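Local coordinates for protein fibrillarin-like rRNA/tRNA 2'-O-methyltransferase (Methanocaldococcus jannaschii, PDB 1FBN) that probably methylates ribose 2'-hydroxyls of rRNA and tRNA with S-adenosyl-L-methionine, at sites chosen by the guide RNA of a box C/D ribonucleoprotein, at residues Y37-I42 and E48-N53. Residues are numbered along the deposited sequence; the frame is centred on the assembly and turned at random.
Sequences YDEKII and EYRIWN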
loop_
_atom_site.group_PDB
_atom_site.type_symbol
_atom_site.label_atom_id
_atom_site.label_comp_id
_atom_site.label_asym_id
_atom_site.label_seq_id
_atom_site.Cartn_x
_atom_site.Cartn_y
_atom_site.Cartn_z
ATOM N N TYR A 37 -3.892 6.777 13.977
ATOM C CA TYR A 37 -2.544 6.902 14.531
ATOM C C TYR A 37 -2.149 8.340 14.881
ATOM O O TYR A 37 -1.003 8.752 14.684
ATOM C CB TYR A 37 -1.523 6.287 13.560
ATOM C CG TYR A 37 -1.463 6.939 12.187
ATOM C CD1 TYR A 37 -2.454 6.704 11.229
ATOM C CD2 TYR A 37 -0.395 7.771 11.841
ATOM C CE1 TYR A 37 -2.378 7.284 9.955
ATOM C CE2 TYR A 37 -0.307 8.352 10.576
ATOM C CZ TYR A 37 -1.297 8.106 9.638
ATOM O OH TYR A 37 -1.193 8.683 8.392
ATOM N N ASP A 38 -3.109 9.086 15.421
ATOM C CA ASP A 38 -2.914 10.480 15.818
ATOM C C ASP A 38 -2.474 11.374 14.649
ATOM O O ASP A 38 -1.647 12.274 14.802
ATOM C CB ASP A 38 -1.934 10.575 16.999
ATOM C CG ASP A 38 -2.122 11.846 17.824
ATOM O OD1 ASP A 38 -3.230 12.047 18.374
ATOM O OD2 ASP A 38 -1.160 12.640 17.923
ATOM N N GLU A 39 -3.040 11.109 13.477
ATOM C CA GLU A 39 -2.744 11.889 12.278
ATOM C C GLU A 39 -3.507 13.205 12.349
ATOM O O GLU A 39 -4.491 13.311 13.080
ATOM C CB GLU A 39 -3.176 11.125 11.020
ATOM C CG GLU A 39 -3.864 9.779 11.281
ATOM C CD GLU A 39 -5.347 9.882 11.571
ATOM O OE1 GLU A 39 -5.866 11.007 11.682
ATOM O OE2 GLU A 39 -6.004 8.827 11.671
ATOM N N LYS A 40 -3.046 14.212 11.615
ATOM C CA LYS A 40 -3.736 15.499 11.606
ATOM C C LYS A 40 -4.980 15.406 10.719
ATOM O O LYS A 40 -4.994 14.655 9.744
ATOM C CB LYS A 40 -2.793 16.620 11.148
ATOM C CG LYS A 40 -1.683 16.924 12.157
ATOM C CD LYS A 40 -2.273 17.381 13.496
ATOM C CE LYS A 40 -1.266 17.302 14.635
ATOM N NZ LYS A 40 -0.062 18.139 14.393
ATOM N N ILE A 41 -6.034 16.129 11.093
ATOM C CA ILE A 41 -7.293 16.106 10.349
ATOM C C ILE A 41 -7.787 17.493 9.930
ATOM O O ILE A 41 -7.627 18.470 10.661
ATOM C CB ILE A 41 -8.417 15.394 11.177
ATOM C CG1 ILE A 41 -8.121 13.893 11.291
ATOM C CG2 ILE A 41 -9.791 15.607 10.543
ATOM C CD1 ILE A 41 -9.182 13.097 12.042
ATOM N N ILE A 42 -8.331 17.572 8.717
ATOM C CA ILE A 42 -8.906 18.806 8.184
ATOM C C ILE A 42 -10.400 18.518 8.033
ATOM O O ILE A 42 -10.820 17.840 7.091
ATOM C CB ILE A 42 -8.324 19.176 6.798
ATOM C CG1 ILE A 42 -6.820 19.438 6.903
ATOM C CG2 ILE A 42 -9.037 20.405 6.242
ATOM C CD1 ILE A 42 -6.158 19.767 5.575
ATOM N N GLU A 48 -14.019 14.474 6.688
ATOM C CA GLU A 48 -12.774 14.559 7.439
ATOM C C GLU A 48 -11.618 14.036 6.598
ATOM O O GLU A 48 -11.607 12.873 6.202
ATOM C CB GLU A 48 -12.873 13.777 8.751
ATOM C CG GLU A 48 -13.732 14.460 9.811
ATOM C CD GLU A 48 -13.740 13.743 11.157
ATOM O OE1 GLU A 48 -12.906 12.837 11.377
ATOM O OE2 GLU A 48 -14.586 14.097 12.009
ATOM N N TYR A 49 -10.677 14.916 6.273
ATOM C CA TYR A 49 -9.518 14.526 5.485
ATOM C C TYR A 49 -8.368 14.188 6.423
ATOM O O TYR A 49 -7.932 15.024 7.211
ATOM C CB TYR A 49 -9.117 15.645 4.520
ATOM C CG TYR A 49 -10.162 15.929 3.466
ATOM C CD1 TYR A 49 -11.176 16.861 3.695
ATOM C CD2 TYR A 49 -10.140 15.267 2.241
ATOM C CE1 TYR A 49 -12.144 17.125 2.728
ATOM C CE2 TYR A 49 -11.103 15.524 1.266
ATOM C CZ TYR A 49 -12.102 16.455 1.516
ATOM O OH TYR A 49 -13.048 16.721 0.553
ATOM N N ARG A 50 -7.916 12.939 6.364
ATOM C CA ARG A 50 -6.829 12.472 7.216
ATOM C C ARG A 50 -5.480 12.668 6.547
ATOM O O ARG A 50 -5.213 12.079 5.498
ATOM C CB ARG A 50 -7.006 10.991 7.558
ATOM C CG ARG A 50 -8.274 10.656 8.309
ATOM C CD ARG A 50 -8.125 9.322 9.016
ATOM N NE ARG A 50 -7.958 8.236 8.067
ATOM C CZ ARG A 50 -7.038 7.279 8.150
ATOM N NH1 ARG A 50 -6.166 7.243 9.151
ATOM N NH2 ARG A 50 -6.996 6.344 7.216
ATOM N N ILE A 51 -4.631 13.491 7.156
ATOM C CA ILE A 51 -3.298 13.748 6.624
ATOM C C ILE A 51 -2.519 12.434 6.632
ATOM O O ILE A 51 -2.324 11.818 7.677
ATOM C CB ILE A 51 -2.559 14.830 7.450
ATOM C CG1 ILE A 51 -3.305 16.168 7.350
ATOM C CG2 ILE A 51 -1.117 14.977 6.988
ATOM C CD1 ILE A 51 -3.512 16.685 5.934
ATOM N N TRP A 52 -2.125 12.008 5.436
ATOM C CA TRP A 52 -1.397 10.759 5.206
ATOM C C TRP A 52 0.115 10.969 5.347
ATOM O O TRP A 52 0.791 11.352 4.393
ATOM C CB TRP A 52 -1.755 10.273 3.799
ATOM C CG TRP A 52 -1.516 8.826 3.502
ATOM C CD1 TRP A 52 -0.907 7.895 4.302
ATOM C CD2 TRP A 52 -1.870 8.146 2.293
ATOM N NE1 TRP A 52 -0.857 6.679 3.656
ATOM C CE2 TRP A 52 -1.441 6.806 2.422
ATOM C CE3 TRP A 52 -2.508 8.545 1.108
ATOM C CZ2 TRP A 52 -1.630 5.858 1.409
ATOM C CZ3 TRP A 52 -2.696 7.600 0.099
ATOM C CH2 TRP A 52 -2.258 6.272 0.259
ATOM N N ASN A 53 0.636 10.679 6.534
ATOM C CA ASN A 53 2.054 10.860 6.852
ATOM C C ASN A 53 3.025 9.911 6.124
ATOM O O ASN A 53 3.022 8.704 6.366
ATOM C CB ASN A 53 2.241 10.746 8.374
ATOM C CG ASN A 53 3.594 11.263 8.857
ATOM O OD1 ASN A 53 4.537 11.430 8.082
ATOM N ND2 ASN A 53 3.687 11.519 10.155
HETATM O O HOH W 1 -0.672 13.057 9.877
#
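Arg50 reaches over to Glu39 in a salt bridge, NH1 to OE2 at 3.0 Å. The oxygen lies in the guanidinium plane, yet NH1 meets it from above the carboxylate plane; the two flat groups are turned 66° against each other. The Arg50 chain bends at chi3 (-64°), which turns NH1 back toward the carboxylate of Glu39, with Arg50 CD 3.4 Å from Glu39 OE2. OE2 also accepts from Val36 N, whereas OE1 is buried here without a polar partner. CG of Glu39 lies over one face of the Tyr37 ring, near its rim. The ring stands almost perpendicular to the guanidinium, 87° between planes, and its CE1 is 3.9 Å from Arg50 NH1.

Next to this polar cluster the backbones zip up as an antiparallel ladder. Ile51 N donates to Lys40 O at 2.9 Å, Ile42 and Tyr49 form a hydrogen-bonded pair, and a water links Lys40 N to Ile51 O. The side chains of Ile42 and Ile51 meet through their CD1 methyls, 4.1 Å apart.

This is the hairpin of strands 41-44 and 47-51 in the N-terminal antiparallel sheet, with 41-44 at its edge and 25-28 flanking 47-51 across from it. Arg50, bonded to Ser90 and Asp94, and Tyr37, touching Thr87 of the predicted S-adenosyl-L-methionine site, join the hairpin to helix 87-95.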